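Local structure of antibiotic biosynthesis monooxygenase (Thermus thermophilus, 1IUJ) at residues F2-R7 with E60-W65; E16-A21 with N38-P43; D30-F35 with S68-E73. The protein is of uncertain function but is probably a monooxygenase of the dimeric alpha-beta barrel type, and it binds zinc ions in the crystal. All coordinates share one frame; numbering follows the deposited sequence.

Contact 1 (F2-R7 with E60-W65); sequences FVTMNR and EAFRAW. With ZN (zinc ion), chain F.
Phe62, on helix 59-66, is the residue of the helical segment that meets the strand, laying its side chain against the buried Phe2 and Thr4. The segment starts with Glu60, which points away from the sheet and holds a zinc ion through OE1 at 1.9 Å. Its chain bends at chi2 (61°), which brings OE1 to the zinc and to the side of Arg63. Ala61 turns its methyl to Trp56 of the neighbouring strand. At Phe62, CG lies anti to the backbone N (chi1 168°), and this carries the ring down onto the strand. Its CB and CG both lie 3.5 Å from CE2 of Phe2. The two rings meet obliquely, centroids 5.4 Å apart and planes inclined at 43°. Over one face of the Phe62 ring sits CG2 of Thr4, 4.0 Å from the centroid and displaced toward the rim, a CH-pi contact. NH1 of Arg63 and OE1 of Glu60 form a salt bridge at 3.3 Å whose hydrogen bond is weak; the zinc-bound oxygen is thus shared with a nearby positive charge. Trp65 leans on Trp56 and Phe71 instead of this strand. Val3 and Met5, on the other face of the strand, pack against Leu41 of the second subunit. A helix seated on one face of an antiparallel sheet whose other face meets a partner subunit is the layout of the ferredoxin-like dimeric alpha-beta barrel.

Contact 2 (E16-A21 with N38-P43); sequences EQFEEA and NLVLRP
The contact between Phe18 and Val40 belongs to the helix-on-sheet layer of a ferredoxin-like domain: helix 15-29, which follows the first strand, is laid over strand 35-43 of the antiparallel sheet. The backbones come closest at Glu19 and Val40, 8.0 Å between their CA atoms, a gap bridged by side chains alone. Phe18 reaches down with CG anti to its own N (chi1 171°) and presents the edge of its ring, CE2 standing 4.2 Å from CG1 of Val40. That methyl lies near the ring plane and not over a face, so this is a loose apolar touch and no CH-pi contact. Tyr50 meets the same phenyl ring, and Phe22, one helical turn further on, also lies against Val40. Nearer the solvent, at the exposed Arg42, the contact turns polar. The extended side chain of Glu19 slants across that of Arg42, whose CD comes within 4.1 Å of OE2. The charged ends do not close into a salt bridge: Glu19 OE2 and Arg42 NH1 remain 4.5 Å apart, and the carboxylate and guanidinium planes are inclined at 42°. OE2 has a firmer partner in the hydroxyl of Tyr50, to which it is hydrogen-bonded, while the arginine may still add some electrostatic attraction. Beyond Val40 lies Leu99 of the second subunit, whose strand pairs antiparallel with residues 39-43. An edge strand covered by a helix of its own chain and extended by a strand of its partner is characteristic of the dimeric alpha-beta barrel.

Contact 3 (D30-F35 with S68-E73); sequences DRMPGF and SPAFKE
Met32 makes the whole apolar part of this contact, bringing the end of its side chain to Ala70 and Ser68 at the start of helix 69-74. Its chain curls twice, with chi2 at -55° and chi3 at -52°, and the two bends bring SD to Ala70 and CE to Ser68. SD rests 4.2 Å from CB of Ala70, and the terminal CE comes equally near OG of Ser68. Both are van der Waals contacts, without a hydrogen bond between the two segments. The remainder of Met32 leans on Trp65 and Trp56, so the side chain fills the corner between the loop and two short helices.

Hydrogen bonds set the shape of each side separately. Ser68 is the N-cap of its helix: OG accepts from the backbone N of Phe71 at 3.1 Å and 154°, occupying an amide that lies in the first turn. The same hydroxyl donates to the carbonyl O of Trp65, and this ties the new helix to the end of the preceding one. The helix-helix junction belongs to the connection leading toward the last strand of the ferredoxin-like fold. On the loop side, residues Met32 to Phe35 form a type II beta turn, closed by Phe35 N to Met32 O at 3.0 Å, with Pro33 and Gly34 at its corners. Gly34 takes the positive phi expected at the third position of such a turn.

Aromatic contacts extend from the far side of the helical segment. Phe71 stacks on His75, seen as a zinc ligand of this protein, and meets Trp65 edge-to-face; its carbonyl O is also hydrogen-bonded to ND1 of His75, making Phe71 a second-shell neighbour that probably helps to orient the imidazole.

Contacts 1 and 2 show how two helices of one layer reach a common antiparallel sheet: helix 59-66 meets strand 2-8 and helix 15-29 meets strand 35-43. Their centres are about 17 Å apart, on opposite sides of the chain's centre. Contact 2 is nested along the chain within the loop that contact 1 closes, whereas contact 3 alternates with both. Contact 3, about 11 Å from contact 1 between centres, touches it through Trp65 (on Met32 and Phe71) and Ala61 (on Pro33 and Gly34). It is about 18 Å from contact 2, joined through the sequence alone. The first two seat helices on the sheet, whose edge pairs with the second subunit; the third joins loop 30-35 to helix 69-74.

Contact 1 (F2-R7 with E60-W65)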
loop_
_atom_site.group_PDB
_atom_site.type_symbol
_atom_site.label_atom_id
_atom_site.label_comp_id
_atom_site.label_asym_id
_atom_site.label_seq_id
_atom_site.Cartn_x
_atom_site.Cartn_y
_atom_site.Cartn_z
ATOM N N PHE B 2 1.639 8.664 8.194
ATOM C CA PHE B 2 2.555 8.725 7.062
ATOM C C PHE B 2 2.858 7.280 6.662
ATOM O O PHE B 2 3.031 6.426 7.528
ATOM C CB PHE B 2 3.819 9.482 7.486
ATOM C CG PHE B 2 4.944 9.456 6.484
ATOM C CD1 PHE B 2 4.993 10.390 5.444
ATOM C CD2 PHE B 2 5.989 8.556 6.628
ATOM C CE1 PHE B 2 6.054 10.400 4.521
ATOM C CE2 PHE B 2 7.092 8.540 5.708
ATOM C CZ PHE B 2 7.118 9.475 4.653
ATOM N N VAL B 3 2.838 6.983 5.368
ATOM C CA VAL B 3 3.034 5.610 4.915
ATOM C C VAL B 3 4.149 5.550 3.889
ATOM O O VAL B 3 4.193 6.384 2.952
ATOM C CB VAL B 3 1.725 5.054 4.267
ATOM C CG1 VAL B 3 1.930 3.690 3.661
ATOM C CG2 VAL B 3 0.597 5.039 5.273
ATOM N N THR B 4 5.009 4.552 4.034
ATOM C CA THR B 4 5.984 4.221 2.981
ATOM C C THR B 4 5.635 2.898 2.331
ATOM O O THR B 4 5.114 1.992 2.989
ATOM C CB THR B 4 7.430 4.146 3.488
ATOM O OG1 THR B 4 7.534 3.159 4.530
ATOM C CG2 THR B 4 7.860 5.436 4.132
ATOM N N MET B 5 5.869 2.825 1.032
ATOM C CA MET B 5 5.765 1.564 0.303
ATOM C C MET B 5 7.071 1.341 -0.428
ATOM O O MET B 5 7.438 2.105 -1.313
ATOM C CB MET B 5 4.590 1.589 -0.676
ATOM C CG MET B 5 3.275 1.719 0.015
ATOM S SD MET B 5 1.946 1.443 -1.155
ATOM C CE MET B 5 0.655 1.868 -0.109
ATOM N N ASN B 6 7.796 0.294 -0.033
ATOM C CA ASN B 6 9.075 -0.009 -0.654
ATOM C C ASN B 6 8.816 -1.150 -1.595
ATOM O O ASN B 6 8.487 -2.263 -1.140
ATOM C CB ASN B 6 10.062 -0.407 0.421
ATOM C CG ASN B 6 11.527 -0.277 -0.023
ATOM O OD1 ASN B 6 12.440 -0.615 0.756
ATOM N ND2 ASN B 6 11.766 0.205 -1.226
ATOM N N ARG B 7 8.902 -0.857 -2.889
ATOM C CA ARG B 7 8.640 -1.855 -3.938
ATOM C C ARG B 7 9.941 -2.554 -4.290
ATOM O O ARG B 7 10.887 -1.926 -4.770
ATOM C CB ARG B 7 8.033 -1.171 -5.177
ATOM C CG ARG B 7 6.776 -0.301 -4.871
ATOM C CD ARG B 7 6.364 0.536 -6.060
ATOM N NE ARG B 7 6.044 -0.256 -7.245
ATOM C CZ ARG B 7 4.887 -0.898 -7.417
ATOM N NH1 ARG B 7 3.937 -0.847 -6.489
ATOM N NH2 ARG B 7 4.681 -1.596 -8.527
ATOM N N GLU B 60 8.395 12.671 10.234
ATOM C CA GLU B 60 9.539 12.855 11.122
ATOM C C GLU B 60 9.915 11.538 11.811
ATOM O O GLU B 60 11.091 11.225 11.963
ATOM C CB GLU B 60 9.255 13.982 12.115
ATOM C CG GLU B 60 10.441 14.343 13.032
ATOM C CD GLU B 60 11.672 14.832 12.280
ATOM O OE1 GLU B 60 11.582 15.191 11.093
ATOM O OE2 GLU B 60 12.768 14.901 12.890
ATOM N N ALA B 61 8.909 10.793 12.264
ATOM C CA ALA B 61 9.172 9.489 12.878
ATOM C C ALA B 61 9.887 8.537 11.906
ATOM O O ALA B 61 10.842 7.852 12.293
ATOM C CB ALA B 61 7.872 8.880 13.426
ATOM N N PHE B 62 9.430 8.496 10.645
ATOM C CA PHE B 62 10.157 7.821 9.601
ATOM C C PHE B 62 11.596 8.317 9.447
ATOM O O PHE B 62 12.530 7.494 9.396
ATOM C CB PHE B 62 9.379 7.938 8.288
ATOM C CG PHE B 62 10.163 7.541 7.114
ATOM C CD1 PHE B 62 10.721 8.519 6.271
ATOM C CD2 PHE B 62 10.344 6.187 6.828
ATOM C CE1 PHE B 62 11.448 8.183 5.180
ATOM C CE2 PHE B 62 11.079 5.817 5.722
ATOM C CZ PHE B 62 11.626 6.845 4.858
ATOM N N ARG B 63 11.803 9.632 9.400
ATOM C CA ARG B 63 13.172 10.140 9.223
ATOM C C ARG B 63 14.085 9.703 10.378
ATOM O O ARG B 63 15.193 9.286 10.151
ATOM C CB ARG B 63 13.234 11.648 9.114
ATOM C CG ARG B 63 12.362 12.253 7.968
ATOM C CD ARG B 63 11.569 13.555 8.390
ATOM N NE ARG B 63 11.265 14.545 7.330
ATOM C CZ ARG B 63 10.386 15.548 7.414
ATOM N NH1 ARG B 63 9.646 15.754 8.498
ATOM N NH2 ARG B 63 10.212 16.363 6.367
ATOM N N ALA B 64 13.595 9.768 11.605
ATOM C CA ALA B 64 14.402 9.337 12.754
ATOM C C ALA B 64 14.783 7.859 12.622
ATOM O O ALA B 64 15.925 7.429 12.869
ATOM C CB ALA B 64 13.643 9.597 14.021
ATOM N N TRP B 65 13.818 7.065 12.184
ATOM C CA TRP B 65 14.075 5.679 11.947
ATOM C C TRP B 65 15.178 5.436 10.914
ATOM O O TRP B 65 16.057 4.617 11.124
ATOM C CB TRP B 65 12.798 4.992 11.494
ATOM C CG TRP B 65 13.093 3.579 11.348
ATOM C CD1 TRP B 65 13.688 2.766 12.298
ATOM C CD2 TRP B 65 12.924 2.783 10.197
ATOM N NE1 TRP B 65 13.871 1.510 11.790
ATOM C CE2 TRP B 65 13.401 1.486 10.502
ATOM C CE3 TRP B 65 12.398 3.016 8.934
ATOM C CZ2 TRP B 65 13.356 0.431 9.587
ATOM C CZ3 TRP B 65 12.351 1.973 8.024
ATOM C CH2 TRP B 65 12.833 0.695 8.351
HETATM ZN ZN ZN F . 13.137 16.046 10.396
#

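Contact 2 (E16-A21 with N38-P43)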
loop_
_atom_site.group_PDB
_atom_site.type_symbol
_atom_site.label_atom_id
_atom_site.label_comp_id
_atom_site.label_asym_id
_atom_site.label_seq_id
_atom_site.Cartn_x
_atom_site.Cartn_y
_atom_site.Cartn_z
ATOM N N GLU B 16 11.067 -16.824 -0.585
ATOM C CA GLU B 16 11.151 -17.350 0.774
ATOM C C GLU B 16 12.309 -16.755 1.605
ATOM O O GLU B 16 12.135 -16.370 2.774
ATOM C CB GLU B 16 11.191 -18.888 0.735
ATOM C CG GLU B 16 11.425 -19.546 2.082
ATOM C CD GLU B 16 11.491 -21.066 1.992
ATOM O OE1 GLU B 16 11.607 -21.602 0.863
ATOM O OE2 GLU B 16 11.422 -21.723 3.056
ATOM N N GLN B 17 13.494 -16.673 1.005
ATOM C CA GLN B 17 14.627 -16.100 1.689
ATOM C C GLN B 17 14.389 -14.617 1.983
ATOM O O GLN B 17 14.734 -14.149 3.074
ATOM C CB GLN B 17 15.920 -16.295 0.897
ATOM C CG GLN B 17 17.154 -16.032 1.735
ATOM C CD GLN B 17 18.384 -15.749 0.906
ATOM O OE1 GLN B 17 18.459 -16.143 -0.253
ATOM N NE2 GLN B 17 19.347 -15.045 1.496
ATOM N N PHE B 18 13.790 -13.908 1.017
ATOM C CA PHE B 18 13.431 -12.508 1.200
ATOM C C PHE B 18 12.480 -12.379 2.384
ATOM O O PHE B 18 12.685 -11.541 3.252
ATOM C CB PHE B 18 12.778 -11.939 -0.072
ATOM C CG PHE B 18 12.204 -10.575 0.117
ATOM C CD1 PHE B 18 13.011 -9.471 -0.018
ATOM C CD2 PHE B 18 10.856 -10.399 0.471
ATOM C CE1 PHE B 18 12.508 -8.194 0.171
ATOM C CE2 PHE B 18 10.330 -9.136 0.669
ATOM C CZ PHE B 18 11.165 -8.019 0.518
ATOM N N GLU B 19 11.448 -13.220 2.427
ATOM C CA GLU B 19 10.479 -13.147 3.523
ATOM C C GLU B 19 11.122 -13.432 4.889
ATOM O O GLU B 19 10.812 -12.758 5.878
ATOM C CB GLU B 19 9.295 -14.089 3.259
ATOM C CG GLU B 19 8.350 -13.589 2.165
ATOM C CD GLU B 19 7.116 -14.452 1.997
ATOM O OE1 GLU B 19 6.697 -15.131 2.973
ATOM O OE2 GLU B 19 6.547 -14.433 0.890
ATOM N N GLU B 20 12.023 -14.419 4.910
ATOM C CA GLU B 20 12.708 -14.872 6.126
ATOM C C GLU B 20 13.599 -13.743 6.595
ATOM O O GLU B 20 13.600 -13.393 7.775
ATOM C CB GLU B 20 13.563 -16.117 5.817
ATOM C CG GLU B 20 13.515 -17.246 6.852
ATOM C CD GLU B 20 14.046 -18.592 6.315
ATOM O OE1 GLU B 20 14.446 -19.468 7.135
ATOM O OE2 GLU B 20 14.082 -18.788 5.075
ATOM N N ALA B 21 14.325 -13.145 5.653
ATOM C CA ALA B 21 15.166 -11.993 5.935
ATOM C C ALA B 21 14.341 -10.794 6.422
ATOM O O ALA B 21 14.715 -10.134 7.395
ATOM C CB ALA B 21 16.023 -11.630 4.712
ATOM N N ASN B 38 3.615 -2.611 10.278
ATOM C CA ASN B 38 4.383 -3.014 9.093
ATOM C C ASN B 38 3.697 -4.200 8.436
ATOM O O ASN B 38 3.308 -5.144 9.112
ATOM C CB ASN B 38 5.827 -3.401 9.472
ATOM C CG ASN B 38 6.686 -3.783 8.265
ATOM O OD1 ASN B 38 6.985 -4.974 8.038
ATOM N ND2 ASN B 38 7.110 -2.790 7.503
ATOM N N LEU B 39 3.576 -4.182 7.114
ATOM C CA LEU B 39 3.033 -5.335 6.387
ATOM C C LEU B 39 3.953 -5.683 5.251
ATOM O O LEU B 39 4.498 -4.792 4.588
ATOM C CB LEU B 39 1.630 -5.060 5.868
ATOM C CG LEU B 39 0.595 -4.697 6.929
ATOM C CD1 LEU B 39 0.496 -3.182 7.157
ATOM C CD2 LEU B 39 -0.737 -5.288 6.546
ATOM N N VAL B 40 4.199 -6.974 5.053
ATOM C CA VAL B 40 4.923 -7.394 3.881
ATOM C C VAL B 40 3.919 -8.071 2.955
ATOM O O VAL B 40 3.162 -8.957 3.369
ATOM C CB VAL B 40 6.071 -8.356 4.227
ATOM C CG1 VAL B 40 6.853 -8.722 2.947
ATOM C CG2 VAL B 40 6.993 -7.765 5.348
ATOM N N LEU B 41 3.895 -7.606 1.718
ATOM C CA LEU B 41 2.829 -7.944 0.764
ATOM C C LEU B 41 3.411 -8.670 -0.436
ATOM O O LEU B 41 4.236 -8.139 -1.170
ATOM C CB LEU B 41 2.124 -6.645 0.323
ATOM C CG LEU B 41 1.501 -5.797 1.392
ATOM C CD1 LEU B 41 0.914 -4.540 0.775
ATOM C CD2 LEU B 41 0.413 -6.536 2.181
ATOM N N ARG B 42 2.995 -9.931 -0.615
ATOM C CA ARG B 42 3.448 -10.735 -1.755
ATOM C C ARG B 42 2.531 -10.480 -2.955
ATOM O O ARG B 42 1.300 -10.535 -2.784
ATOM C CB ARG B 42 3.379 -12.234 -1.402
ATOM C CG ARG B 42 3.916 -13.172 -2.493
ATOM C CD ARG B 42 3.739 -14.643 -2.147
ATOM N NE ARG B 42 2.339 -14.953 -1.909
ATOM C CZ ARG B 42 1.911 -15.883 -1.060
ATOM N NH1 ARG B 42 2.780 -16.634 -0.378
ATOM N NH2 ARG B 42 0.608 -16.072 -0.900
ATOM N N PRO B 43 3.094 -10.222 -4.136
ATOM C CA PRO B 43 2.284 -9.897 -5.316
ATOM C C PRO B 43 1.501 -11.112 -5.784
ATOM O O PRO B 43 1.966 -12.238 -5.651
ATOM C CB PRO B 43 3.325 -9.488 -6.354
ATOM C CG PRO B 43 4.597 -10.314 -5.961
ATOM C CD PRO B 43 4.546 -10.248 -4.454
#

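Contact 3 (D30-F35 with S68-E73)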
loop_
_atom_site.group_PDB
_atom_site.type_symbol
_atom_site.label_atom_id
_atom_site.label_comp_id
_atom_site.label_asym_id
_atom_site.label_seq_id
_atom_site.Cartn_x
_atom_site.Cartn_y
_atom_site.Cartn_z
ATOM N N ASP B 30 9.885 -2.576 15.633
ATOM C CA ASP B 30 8.771 -2.605 16.613
ATOM C C ASP B 30 8.792 -1.581 17.760
ATOM O O ASP B 30 7.742 -1.041 18.143
ATOM C CB ASP B 30 8.596 -4.014 17.194
ATOM C CG ASP B 30 7.820 -4.930 16.266
ATOM O OD1 ASP B 30 7.662 -6.130 16.599
ATOM O OD2 ASP B 30 7.325 -4.551 15.182
ATOM N N ARG B 31 9.962 -1.323 18.326
ATOM C CA ARG B 31 10.032 -0.428 19.476
ATOM C C ARG B 31 10.177 1.017 19.022
ATOM O O ARG B 31 10.249 1.934 19.842
ATOM C CB ARG B 31 11.180 -0.830 20.408
ATOM C CG ARG B 31 10.722 -1.609 21.642
ATOM C CD ARG B 31 11.681 -2.710 22.087
ATOM N NE ARG B 31 12.148 -2.519 23.457
ATOM C CZ ARG B 31 12.720 -3.466 24.197
ATOM N NH1 ARG B 31 12.885 -4.688 23.710
ATOM N NH2 ARG B 31 13.119 -3.196 25.436
ATOM N N MET B 32 10.223 1.221 17.703
ATOM C CA MET B 32 10.566 2.531 17.173
ATOM C C MET B 32 9.507 3.569 17.513
ATOM O O MET B 32 8.321 3.349 17.312
ATOM C CB MET B 32 10.834 2.492 15.656
ATOM C CG MET B 32 12.088 1.729 15.239
ATOM S SD MET B 32 13.584 2.316 16.034
ATOM C CE MET B 32 13.506 4.157 15.692
ATOM N N PRO B 33 9.931 4.683 18.090
ATOM C CA PRO B 33 9.014 5.788 18.350
ATOM C C PRO B 33 8.170 6.108 17.122
ATOM O O PRO B 33 8.726 6.281 16.035
ATOM C CB PRO B 33 9.960 6.951 18.634
ATOM C CG PRO B 33 11.138 6.283 19.284
ATOM C CD PRO B 33 11.288 4.944 18.617
ATOM N N GLY B 34 6.856 6.175 17.290
ATOM C CA GLY B 34 5.997 6.600 16.190
ATOM C C GLY B 34 5.704 5.501 15.189
ATOM O O GLY B 34 4.919 5.699 14.248
ATOM N N PHE B 35 6.317 4.331 15.366
ATOM C CA PHE B 35 5.965 3.178 14.513
ATOM C C PHE B 35 4.545 2.726 14.848
ATOM O O PHE B 35 4.190 2.548 16.030
ATOM C CB PHE B 35 6.952 2.012 14.709
ATOM C CG PHE B 35 6.506 0.718 14.086
ATOM C CD1 PHE B 35 6.665 0.511 12.724
ATOM C CD2 PHE B 35 5.920 -0.294 14.844
ATOM C CE1 PHE B 35 6.242 -0.689 12.097
ATOM C CE2 PHE B 35 5.507 -1.504 14.237
ATOM C CZ PHE B 35 5.656 -1.703 12.864
ATOM N N SER B 68 18.642 5.511 12.350
ATOM C CA SER B 68 18.854 4.696 13.555
ATOM C C SER B 68 19.741 3.480 13.343
ATOM O O SER B 68 19.816 2.919 12.265
ATOM C CB SER B 68 17.489 4.250 14.100
ATOM O OG SER B 68 16.914 3.203 13.341
ATOM N N PRO B 69 20.401 3.031 14.403
ATOM C CA PRO B 69 21.146 1.783 14.332
ATOM C C PRO B 69 20.248 0.586 14.031
ATOM O O PRO B 69 20.729 -0.285 13.329
ATOM C CB PRO B 69 21.812 1.686 15.723
ATOM C CG PRO B 69 21.027 2.570 16.581
ATOM C CD PRO B 69 20.509 3.676 15.728
ATOM N N ALA B 70 18.991 0.570 14.502
ATOM C CA ALA B 70 18.026 -0.488 14.149
ATOM C C ALA B 70 17.825 -0.579 12.628
ATOM O O ALA B 70 17.781 -1.675 12.048
ATOM C CB ALA B 70 16.692 -0.232 14.849
ATOM N N PHE B 71 17.697 0.566 11.970
ATOM C CA PHE B 71 17.471 0.523 10.518
ATOM C C PHE B 71 18.698 -0.053 9.811
ATOM O O PHE B 71 18.582 -0.890 8.897
ATOM C CB PHE B 71 17.162 1.944 10.059
ATOM C CG PHE B 71 17.087 2.135 8.563
ATOM C CD1 PHE B 71 15.860 2.361 8.004
ATOM C CD2 PHE B 71 18.225 2.130 7.744
ATOM C CE1 PHE B 71 15.755 2.555 6.616
ATOM C CE2 PHE B 71 18.113 2.329 6.367
ATOM C CZ PHE B 71 16.865 2.539 5.828
ATOM N N LYS B 72 19.876 0.372 10.242
ATOM C CA LYS B 72 21.119 -0.134 9.672
ATOM C C LYS B 72 21.269 -1.652 9.871
ATOM O O LYS B 72 21.694 -2.352 8.964
ATOM C CB LYS B 72 22.274 0.626 10.312
ATOM C CG LYS B 72 23.597 0.421 9.650
ATOM C CD LYS B 72 24.566 1.503 10.120
ATOM C CE LYS B 72 25.641 1.760 9.079
ATOM N NZ LYS B 72 26.655 0.660 9.062
ATOM N N GLU B 73 20.917 -2.167 11.048
ATOM C CA GLU B 73 20.978 -3.612 11.268
ATOM C C GLU B 73 19.950 -4.358 10.410
ATOM O O GLU B 73 20.231 -5.463 9.900
ATOM C CB GLU B 73 20.783 -3.959 12.753
ATOM C CG GLU B 73 20.875 -5.471 12.992
ATOM C CD GLU B 73 21.207 -5.886 14.421
ATOM O OE1 GLU B 73 20.926 -5.144 15.381
ATOM O OE2 GLU B 73 21.744 -7.007 14.577
#